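Local coordinates for putative uncharacterized protein PH0242 (Pyrococcus horikoshii, PDB 3VU1), which belongs to the AglB family of archaeal oligosaccharyltransferases and is seen here as its strand-rich C-terminal globular domain with a bound calcium ion, at residues 60-65 with 101-106; 78-83 with 286-291; 394-399 with 415-420. All coordinates share one frame; numbering follows the deposited sequence.

Interaction 1: residues 60-65 with 101-106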
loop_
_atom_site.group_PDB
_atom_site.type_symbol
_atom_site.label_atom_id
_atom_site.label_comp_id
_atom_site.label_asym_id
_atom_site.label_seq_id
_atom_site.Cartn_x
_atom_site.Cartn_y
_atom_site.Cartn_z
ATOM N N ARG A 60 -14.396 -3.065 0.467
ATOM C CA ARG A 60 -12.956 -2.865 0.531
ATOM C C ARG A 60 -12.173 -3.539 -0.614
ATOM O O ARG A 60 -11.050 -3.129 -0.913
ATOM C CB ARG A 60 -12.403 -3.260 1.904
ATOM C CG ARG A 60 -12.734 -2.256 2.987
ATOM C CD ARG A 60 -12.098 -2.611 4.310
ATOM N NE ARG A 60 -12.386 -1.578 5.305
ATOM C CZ ARG A 60 -11.835 -1.522 6.522
ATOM N NH1 ARG A 60 -10.967 -2.443 6.897
ATOM N NH2 ARG A 60 -12.140 -0.528 7.368
ATOM N N ASP A 61 -12.770 -4.538 -1.260
ATOM C CA ASP A 61 -12.182 -5.183 -2.434
ATOM C C ASP A 61 -11.833 -4.182 -3.527
ATOM O O ASP A 61 -10.781 -4.280 -4.162
ATOM C CB ASP A 61 -13.154 -6.217 -3.031
ATOM C CG ASP A 61 -13.173 -7.570 -2.264
ATOM O OD1 ASP A 61 -12.608 -7.690 -1.134
ATOM O OD2 ASP A 61 -13.782 -8.521 -2.823
ATOM N N HIS A 62 -12.724 -3.218 -3.751
ATOM C CA HIS A 62 -12.523 -2.214 -4.790
ATOM C C HIS A 62 -11.364 -1.334 -4.445
ATOM O O HIS A 62 -10.636 -0.864 -5.353
ATOM C CB HIS A 62 -13.764 -1.366 -4.982
ATOM C CG HIS A 62 -14.902 -2.115 -5.599
ATOM N ND1 HIS A 62 -14.966 -2.365 -6.920
ATOM C CD2 HIS A 62 -16.027 -2.723 -5.022
ATOM C CE1 HIS A 62 -16.085 -3.069 -7.189
ATOM N NE2 HIS A 62 -16.730 -3.292 -6.025
ATOM N N ILE A 63 -11.172 -1.104 -3.143
ATOM C CA ILE A 63 -10.079 -0.264 -2.714
ATOM C C ILE A 63 -8.732 -1.011 -2.769
ATOM O O ILE A 63 -7.723 -0.482 -3.296
ATOM C CB ILE A 63 -10.388 0.419 -1.360
ATOM C CG1 ILE A 63 -11.734 1.157 -1.456
ATOM C CG2 ILE A 63 -9.266 1.369 -0.969
ATOM C CD1 ILE A 63 -11.914 2.050 -2.677
ATOM N N LEU A 64 -8.713 -2.244 -2.277
ATOM C CA LEU A 64 -7.546 -3.090 -2.502
ATOM C C LEU A 64 -7.188 -3.144 -4.002
ATOM O O LEU A 64 -6.008 -3.064 -4.362
ATOM C CB LEU A 64 -7.725 -4.501 -1.922
ATOM C CG LEU A 64 -7.709 -4.616 -0.389
ATOM C CD1 LEU A 64 -7.834 -6.071 0.057
ATOM C CD2 LEU A 64 -6.471 -4.002 0.235
ATOM N N ALA A 65 -8.188 -3.268 -4.871
ATOM C CA ALA A 65 -7.889 -3.459 -6.277
ATOM C C ALA A 65 -7.405 -2.137 -6.830
ATOM O O ALA A 65 -6.571 -2.124 -7.741
ATOM C CB ALA A 65 -9.086 -3.977 -7.057
ATOM N N SER A 101 -7.878 -6.171 -11.779
ATOM C CA SER A 101 -7.843 -5.042 -12.706
ATOM C C SER A 101 -9.232 -4.445 -12.925
ATOM O O SER A 101 -9.409 -3.200 -12.903
ATOM C CB SER A 101 -7.250 -5.437 -14.037
ATOM O OG SER A 101 -5.922 -5.866 -13.856
ATOM N N TYR A 102 -10.214 -5.328 -13.128
ATOM C CA TYR A 102 -11.597 -4.888 -13.318
ATOM C C TYR A 102 -12.080 -4.151 -12.094
ATOM O O TYR A 102 -12.474 -2.988 -12.194
ATOM C CB TYR A 102 -12.549 -6.033 -13.681
ATOM C CG TYR A 102 -13.971 -5.569 -13.955
ATOM C CD1 TYR A 102 -14.229 -4.580 -14.897
ATOM C CD2 TYR A 102 -15.055 -6.124 -13.276
ATOM C CE1 TYR A 102 -15.507 -4.159 -15.154
ATOM C CE2 TYR A 102 -16.345 -5.708 -13.527
ATOM C CZ TYR A 102 -16.564 -4.720 -14.469
ATOM O OH TYR A 102 -17.851 -4.290 -14.745
ATOM N N LEU A 103 -12.000 -4.806 -10.944
ATOM C CA LEU A 103 -12.504 -4.228 -9.721
ATOM C C LEU A 103 -11.801 -2.944 -9.318
ATOM O O LEU A 103 -12.374 -2.170 -8.562
ATOM C CB LEU A 103 -12.464 -5.235 -8.591
ATOM C CG LEU A 103 -13.368 -6.473 -8.697
ATOM C CD1 LEU A 103 -12.964 -7.487 -7.640
ATOM C CD2 LEU A 103 -14.844 -6.104 -8.554
ATOM N N GLY A 104 -10.595 -2.698 -9.842
ATOM C CA GLY A 104 -9.814 -1.494 -9.510
ATOM C C GLY A 104 -9.926 -0.405 -10.566
ATOM O O GLY A 104 -9.299 0.662 -10.452
ATOM N N GLY A 105 -10.713 -0.668 -11.608
ATOM C CA GLY A 105 -10.996 0.349 -12.615
ATOM C C GLY A 105 -9.908 0.506 -13.658
ATOM O O GLY A 105 -9.918 1.470 -14.416
ATOM N N ALA A 106 -8.990 -0.464 -13.731
ATOM C CA ALA A 106 -7.901 -0.468 -14.731
ATOM C C ALA A 106 -8.336 -0.884 -16.139
ATOM O O ALA A 106 -7.700 -0.519 -17.116
ATOM C CB ALA A 106 -6.763 -1.373 -14.256
#

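Interaction 2: residues 78-83 with 286-291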
loop_
_atom_site.group_PDB
_atom_site.type_symbol
_atom_site.label_atom_id
_atom_site.label_comp_id
_atom_site.label_asym_id
_atom_site.label_seq_id
_atom_site.Cartn_x
_atom_site.Cartn_y
_atom_site.Cartn_z
ATOM N N ASP A 78 -6.220 5.563 0.946
ATOM C CA ASP A 78 -5.930 5.958 2.317
ATOM C C ASP A 78 -5.978 4.769 3.294
ATOM O O ASP A 78 -6.866 4.660 4.170
ATOM C CB ASP A 78 -6.777 7.161 2.751
ATOM C CG ASP A 78 -6.522 7.572 4.208
ATOM O OD1 ASP A 78 -5.400 7.421 4.721
ATOM O OD2 ASP A 78 -7.458 8.052 4.863
ATOM N N PHE A 79 -4.978 3.897 3.169
ATOM C CA PHE A 79 -4.865 2.743 4.085
ATOM C C PHE A 79 -4.756 3.108 5.568
ATOM O O PHE A 79 -5.084 2.273 6.436
ATOM C CB PHE A 79 -3.695 1.834 3.711
ATOM C CG PHE A 79 -3.893 1.075 2.437
ATOM C CD1 PHE A 79 -2.891 1.066 1.459
ATOM C CD2 PHE A 79 -5.066 0.354 2.212
ATOM C CE1 PHE A 79 -3.058 0.341 0.283
ATOM C CE2 PHE A 79 -5.230 -0.367 1.047
ATOM C CZ PHE A 79 -4.236 -0.371 0.079
ATOM N N GLU A 80 -4.283 4.322 5.860
ATOM C CA GLU A 80 -4.152 4.742 7.249
ATOM C C GLU A 80 -5.509 4.708 7.972
ATOM O O GLU A 80 -5.589 4.260 9.112
ATOM C CB GLU A 80 -3.474 6.114 7.385
ATOM C CG GLU A 80 -3.459 6.668 8.814
ATOM C CD GLU A 80 -2.732 5.769 9.823
ATOM O OE1 GLU A 80 -2.587 6.168 11.018
ATOM O OE2 GLU A 80 -2.294 4.662 9.423
ATOM N N SER A 81 -6.569 5.151 7.298
ATOM C CA SER A 81 -7.882 5.157 7.913
ATOM C C SER A 81 -8.308 3.751 8.335
ATOM O O SER A 81 -9.107 3.608 9.239
ATOM C CB SER A 81 -8.924 5.772 6.989
ATOM O OG SER A 81 -9.180 4.882 5.941
ATOM N N TRP A 82 -7.744 2.719 7.713
ATOM C CA TRP A 82 -7.976 1.339 8.167
ATOM C C TRP A 82 -7.051 0.881 9.239
ATOM O O TRP A 82 -7.174 -0.266 9.651
ATOM C CB TRP A 82 -7.910 0.310 7.029
ATOM C CG TRP A 82 -8.800 0.544 5.829
ATOM C CD1 TRP A 82 -9.837 1.465 5.686
ATOM C CD2 TRP A 82 -8.753 -0.175 4.554
ATOM N NE1 TRP A 82 -10.398 1.384 4.436
ATOM C CE2 TRP A 82 -9.792 0.411 3.710
ATOM C CE3 TRP A 82 -7.986 -1.208 4.052
ATOM C CZ2 TRP A 82 -10.036 -0.047 2.427
ATOM C CZ3 TRP A 82 -8.237 -1.657 2.755
ATOM C CH2 TRP A 82 -9.234 -1.085 1.965
ATOM N N GLU A 83 -6.123 1.736 9.684
ATOM C CA GLU A 83 -5.049 1.370 10.637
ATOM C C GLU A 83 -4.155 0.252 10.119
ATOM O O GLU A 83 -3.617 -0.552 10.912
ATOM C CB GLU A 83 -5.611 0.934 11.978
ATOM C CG GLU A 83 -5.854 2.043 12.968
ATOM C CD GLU A 83 -6.838 1.622 14.044
ATOM O OE1 GLU A 83 -6.448 0.767 14.878
ATOM O OE2 GLU A 83 -7.996 2.134 14.046
ATOM N N PHE A 286 1.483 8.897 1.592
ATOM C CA PHE A 286 0.664 7.967 0.829
ATOM C C PHE A 286 -0.837 7.919 1.201
ATOM O O PHE A 286 -1.245 7.298 2.192
ATOM C CB PHE A 286 1.258 6.544 0.879
ATOM C CG PHE A 286 0.650 5.627 -0.140
ATOM C CD1 PHE A 286 1.190 5.543 -1.423
ATOM C CD2 PHE A 286 -0.511 4.901 0.163
ATOM C CE1 PHE A 286 0.614 4.716 -2.367
ATOM C CE2 PHE A 286 -1.096 4.090 -0.782
ATOM C CZ PHE A 286 -0.530 3.996 -2.048
ATOM N N GLY A 287 -1.671 8.536 0.381
ATOM C CA GLY A 287 -3.103 8.463 0.612
ATOM C C GLY A 287 -3.710 9.490 1.548
ATOM O O GLY A 287 -4.900 9.776 1.434
ATOM N N ARG A 288 -2.941 10.019 2.494
ATOM C CA ARG A 288 -3.432 11.129 3.319
ATOM C C ARG A 288 -2.422 12.265 3.510
ATOM O O ARG A 288 -1.205 12.049 3.505
ATOM C CB ARG A 288 -4.001 10.645 4.665
ATOM C CG ARG A 288 -2.981 10.114 5.640
ATOM C CD ARG A 288 -3.551 9.910 7.041
ATOM N NE ARG A 288 -4.836 9.217 6.977
ATOM C CZ ARG A 288 -5.772 9.226 7.930
ATOM N NH1 ARG A 288 -5.578 9.880 9.073
ATOM N NH2 ARG A 288 -6.909 8.575 7.730
ATOM N N ASP A 289 -2.936 13.479 3.688
ATOM C CA ASP A 289 -2.083 14.644 3.920
ATOM C C ASP A 289 -1.313 14.603 5.234
ATOM O O ASP A 289 -1.754 13.971 6.213
ATOM C CB ASP A 289 -2.923 15.923 3.868
ATOM C CG ASP A 289 -3.544 16.157 2.504
ATOM O OD1 ASP A 289 -2.965 15.784 1.452
ATOM O OD2 ASP A 289 -4.636 16.725 2.492
ATOM N N ILE A 290 -0.168 15.289 5.259
ATOM C CA ILE A 290 0.465 15.681 6.534
ATOM C C ILE A 290 -0.240 16.961 7.024
ATOM O O ILE A 290 -0.405 17.885 6.231
ATOM C CB ILE A 290 1.971 15.927 6.335
ATOM C CG1 ILE A 290 2.632 14.637 5.839
ATOM C CG2 ILE A 290 2.619 16.378 7.633
ATOM C CD1 ILE A 290 3.920 14.837 5.079
ATOM N N LYS A 291 -0.691 16.990 8.282
ATOM C CA LYS A 291 -1.356 18.163 8.907
ATOM C C LYS A 291 -0.855 18.348 10.318
ATOM O O LYS A 291 -0.943 17.412 11.130
ATOM C CB LYS A 291 -2.874 17.985 9.050
ATOM C CG LYS A 291 -3.666 18.038 7.761
ATOM C CD LYS A 291 -5.164 17.858 7.971
ATOM C CE LYS A 291 -5.533 16.401 8.193
ATOM N NZ LYS A 291 -6.972 16.163 7.892
HETATM O O HOH W 1 -2.990 6.299 4.208
#

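Interaction 3: residues 394-399 with 415-420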
loop_
_atom_site.group_PDB
_atom_site.type_symbol
_atom_site.label_atom_id
_atom_site.label_comp_id
_atom_site.label_asym_id
_atom_site.label_seq_id
_atom_site.Cartn_x
_atom_site.Cartn_y
_atom_site.Cartn_z
ATOM N N THR A 394 -17.524 6.003 6.220
ATOM C CA THR A 394 -16.732 5.646 5.052
ATOM C C THR A 394 -17.695 5.219 3.966
ATOM O O THR A 394 -18.462 4.277 4.160
ATOM C CB THR A 394 -15.721 4.500 5.326
ATOM O OG1 THR A 394 -14.874 4.835 6.426
ATOM C CG2 THR A 394 -14.821 4.265 4.128
ATOM N N PHE A 395 -17.653 5.926 2.836
ATOM C CA PHE A 395 -18.380 5.543 1.629
ATOM C C PHE A 395 -17.410 4.985 0.593
ATOM O O PHE A 395 -16.500 5.685 0.121
ATOM C CB PHE A 395 -19.060 6.764 1.000
ATOM C CG PHE A 395 -20.288 7.229 1.717
ATOM C CD1 PHE A 395 -21.539 7.079 1.125
ATOM C CD2 PHE A 395 -20.202 7.843 2.959
ATOM C CE1 PHE A 395 -22.684 7.519 1.769
ATOM C CE2 PHE A 395 -21.348 8.278 3.614
ATOM C CZ PHE A 395 -22.586 8.112 3.020
ATOM N N ILE A 396 -17.591 3.724 0.234
ATOM C CA ILE A 396 -16.855 3.175 -0.887
ATOM C C ILE A 396 -17.861 3.072 -2.011
ATOM O O ILE A 396 -18.931 2.436 -1.852
ATOM C CB ILE A 396 -16.249 1.794 -0.581
ATOM C CG1 ILE A 396 -15.020 1.959 0.312
ATOM C CG2 ILE A 396 -15.853 1.107 -1.877
ATOM C CD1 ILE A 396 -14.524 0.673 0.970
ATOM N N TYR A 397 -17.532 3.697 -3.137
ATOM C CA TYR A 397 -18.423 3.668 -4.288
ATOM C C TYR A 397 -17.700 3.650 -5.634
ATOM O O TYR A 397 -16.485 3.866 -5.700
ATOM C CB TYR A 397 -19.374 4.857 -4.222
ATOM C CG TYR A 397 -18.687 6.211 -4.148
ATOM C CD1 TYR A 397 -18.527 6.991 -5.299
ATOM C CD2 TYR A 397 -18.218 6.716 -2.938
ATOM C CE1 TYR A 397 -17.930 8.235 -5.253
ATOM C CE2 TYR A 397 -17.622 7.965 -2.879
ATOM C CZ TYR A 397 -17.476 8.719 -4.045
ATOM O OH TYR A 397 -16.897 9.964 -4.012
ATOM N N LEU A 398 -18.459 3.384 -6.695
ATOM C CA LEU A 398 -17.934 3.339 -8.053
ATOM C C LEU A 398 -18.482 4.482 -8.908
ATOM O O LEU A 398 -19.631 4.911 -8.730
ATOM C CB LEU A 398 -18.273 2.002 -8.708
ATOM C CG LEU A 398 -17.874 0.732 -7.958
ATOM C CD1 LEU A 398 -18.058 -0.505 -8.841
ATOM C CD2 LEU A 398 -16.449 0.827 -7.416
ATOM N N VAL A 399 -17.673 4.979 -9.835
ATOM C CA VAL A 399 -18.171 5.940 -10.812
ATOM C C VAL A 399 -17.836 5.460 -12.215
ATOM O O VAL A 399 -16.668 5.338 -12.574
ATOM C CB VAL A 399 -17.653 7.380 -10.588
ATOM C CG1 VAL A 399 -18.233 8.314 -11.652
ATOM C CG2 VAL A 399 -18.014 7.874 -9.190
ATOM N N PRO A 415 -13.135 3.146 -8.666
ATOM C CA PRO A 415 -13.496 3.166 -7.229
ATOM C C PRO A 415 -13.088 4.425 -6.494
ATOM O O PRO A 415 -12.079 4.993 -6.811
ATOM C CB PRO A 415 -12.758 1.958 -6.647
ATOM C CG PRO A 415 -11.798 1.543 -7.682
ATOM C CD PRO A 415 -12.299 1.980 -9.010
ATOM N N HIS A 416 -13.882 4.809 -5.499
ATOM C CA HIS A 416 -13.626 5.943 -4.628
ATOM C C HIS A 416 -13.833 5.549 -3.182
ATOM O O HIS A 416 -14.678 4.704 -2.869
ATOM C CB HIS A 416 -14.597 7.067 -4.933
ATOM C CG HIS A 416 -14.425 7.708 -6.291
ATOM N ND1 HIS A 416 -13.877 8.950 -6.453
ATOM C CD2 HIS A 416 -14.805 7.280 -7.569
ATOM C CE1 HIS A 416 -13.890 9.291 -7.764
ATOM N NE2 HIS A 416 -14.465 8.271 -8.452
ATOM N N MET A 417 -13.083 6.169 -2.273
ATOM C CA MET A 417 -13.319 5.999 -0.862
ATOM C C MET A 417 -13.276 7.355 -0.148
ATOM O O MET A 417 -12.197 7.971 -0.030
ATOM C CB MET A 417 -12.310 5.039 -0.251
ATOM C CG MET A 417 -12.470 4.927 1.247
ATOM S SD MET A 417 -11.447 3.642 1.976
ATOM C CE MET A 417 -9.922 4.552 2.173
ATOM N N ASP A 418 -14.440 7.815 0.328
ATOM C CA ASP A 418 -14.527 9.047 1.126
ATOM C C ASP A 418 -14.823 8.738 2.595
ATOM O O ASP A 418 -15.703 7.922 2.916
ATOM C CB ASP A 418 -15.564 10.010 0.557
ATOM C CG ASP A 418 -15.469 10.151 -0.978
ATOM O OD1 ASP A 418 -16.533 10.425 -1.609
ATOM O OD2 ASP A 418 -14.356 9.988 -1.559
ATOM N N THR A 419 -14.058 9.369 3.479
ATOM C CA THR A 419 -14.271 9.248 4.899
ATOM C C THR A 419 -14.553 10.647 5.442
ATOM O O THR A 419 -14.078 11.637 4.882
ATOM C CB THR A 419 -13.023 8.725 5.629
ATOM O OG1 THR A 419 -11.979 9.701 5.522
ATOM C CG2 THR A 419 -12.552 7.414 5.048
ATOM N N PHE A 420 -15.342 10.727 6.512
ATOM C CA PHE A 420 -15.565 11.969 7.217
ATOM C C PHE A 420 -16.022 11.661 8.613
ATOM O O PHE A 420 -16.626 10.618 8.861
ATOM C CB PHE A 420 -16.523 12.933 6.478
ATOM C CG PHE A 420 -17.909 12.384 6.200
ATOM C CD1 PHE A 420 -18.204 11.767 4.978
ATOM C CD2 PHE A 420 -18.946 12.531 7.135
ATOM C CE1 PHE A 420 -19.501 11.295 4.709
ATOM C CE2 PHE A 420 -20.237 12.045 6.871
ATOM C CZ PHE A 420 -20.523 11.433 5.655
#

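Interaction 1: residues 60-65 with 101-106
His62 makes the first link from helix 60-69 to the C-terminal end of helix 97-103. Its ND1 donates a hydrogen bond to the backbone O of Leu103, with 3.1 Å between ND1 and O. The bond is moderately bent, with an angle of 153° at the hydrogen. The donor lies in the plane of the Leu103 carbonyl and meets one of its lone pairs. Seen from the histidine, the oxygen sits at the ring edge, tilted 18° from the ring plane. The first torsion of His62 (chi1 -70°) sets CG beside the backbone N, and this carries the imidazole over to Leu103. CE1 of the same ring packs on Leu103 CD2 at 3.6 Å. The two side chains cross at about a right angle. The ring meets the backbone O of Leu103 through ND1 and its CD2 methyl through CE1. His62 also packs on Leu398 and Pro415 of the neighbouring sheet.

Three residues further on, Ala65 directs its CB toward the second segment. Its CB lies 3.4 Å from Gly104 N and 3.9 Å from Leu103 CB. The backbones come close here: Ala65 CA and Gly104 CA are 4.2 Å apart. Glycine brings no side chain between them.

The second helix ends in a Schellman motif. Ala106 N bonds to Ser101 O, and Gly105 N bonds to Tyr102 O. Gly105 has positive phi. The Gly104 carbonyl is taken by Arg70.

The contact therefore joins one directed polar bond to a small apolar seam. The bond requires a hydrogen on ND1 of His62. The acceptor belongs to the last turn of a helix, where the helix dipole would probably make the carbonyl oxygen a somewhat stronger acceptor. Pairing buried His62 with this carbonyl satisfies ND1 away from solvent.

Interaction 2: residues 78-83 with 286-291
Asp78 OD1 is gripped by two groups, Arg288 NE and a water. NE donates to OD1 over 2.9 Å, almost straight at 171°. Arg288 NH2 donates to Asp78 OD2 over 3.0 Å, on its syn lone pair. The result is a side-on, two-bond salt bridge, although the carboxylate and guanidinium planes are 39° apart. The chain of Arg288 bends at chi3 (47°), which turns its NE edge to the acid. The water donates to Asp78 OD1 and to Phe286 O, and accepts from Glu80 N, so it ties both backbones to the salt bridge.

Glu80 covers one face of the guanidinium with its CG, 3.4 Å above the plane and toward the rim. Its carboxylate leads away to Tyr481 and Lys479. Asp78 O accepts from both the N and the OG of Ser81, which holds the turn in shape. On the apolar side, Phe79 and Phe286 lie side by side, with Phe79 CD1 4.2 Å from Phe286 CE2.

Segment 78-83 is a loop between helix 60-69 and strand 86-90. Segment 286-291, in the Peripheral 1 family region, leaves strand 275-285 and runs into strand 290-291. Gly287 N bonds to Glu76, a calcium ligand, and the side chain of Phe286 comes within about 5 Å of the ion. Phe79 rests on Leu64 of helix 60-69, and Asp78 on Met417 of strand 412-431.

Interaction 3: residues 394-399 with 415-420
Tyr397 and His416 are turned almost flat to each other across two antiparallel strands of a beta hairpin in the Peripheral 2 family region. Their ring planes differ by 2°, but the centroids are 5.0 Å apart, so they are offset with little overlap. What covers the tyrosine face is His416 CB, 3.6 Å from the ring centroid, in a CH-pi contact. Val399 CG2 packs obliquely against the imidazole from the same strand as Tyr397.

Asp418 approaches Tyr397 at the ring edge, with ring and carboxylate planes 75° apart. The phenol OH donates to Asp418 OD1. In Tyr397 a chi1 of 57° swings CG in over the backbone, and the ring then reaches across to the other strand. Phe395 and Phe420 touch through their outer carbons, neither ring lying over the other and their planes not far from parallel, with CE2 of Phe395 3.7 Å from CE1 of Phe420. Tyr452 of helix 448-460 meets both of these rings and also bonds to Asp418 OD1.

The other face of the sheet is more aliphatic. CG of Met417 touches Thr394 CG2 and Ile396 CG1, and Leu398 CD2 lies 3.9 Å from Pro415 CB. This side is turned to helix 60-69 and to the loop holding Trp82.

Two hydrogen-bonded pairs, Phe395 with Asp418 and Tyr397 with His416, hold the backbones together by four N-H...O bonds. The side chains thus give the two faces different chemistry. One is aromatic, with a carboxylate oxygen shared by two tyrosine hydroxyls; those bonds would probably favour the charged form of Asp418. The other relies mainly on apolar contact.

The three contacts touch one another. Interactions 1 and 3 have centres 12 Å apart: Pro415 CG packs on His62 O at 3.5 Å, and Ile396 CD1 on Ile63 CG1 at 3.7 Å. Helix 60-69 thus lies against the hairpin. Interactions 2 and 3 have centres 14 Å apart and meet at Met417, whose SD is 3.5 Å from Trp82 NE1. Trp82 also joins interactions 1 and 2, since its CZ2 lies 3.8 Å from Ile63 CG2. Interaction 2 approaches the calcium ion, whose site includes Glu76, Ala285, His319 and Glu322. Along the chain, the segments of interactions 1 and 2 alternate, and interaction 3 follows both.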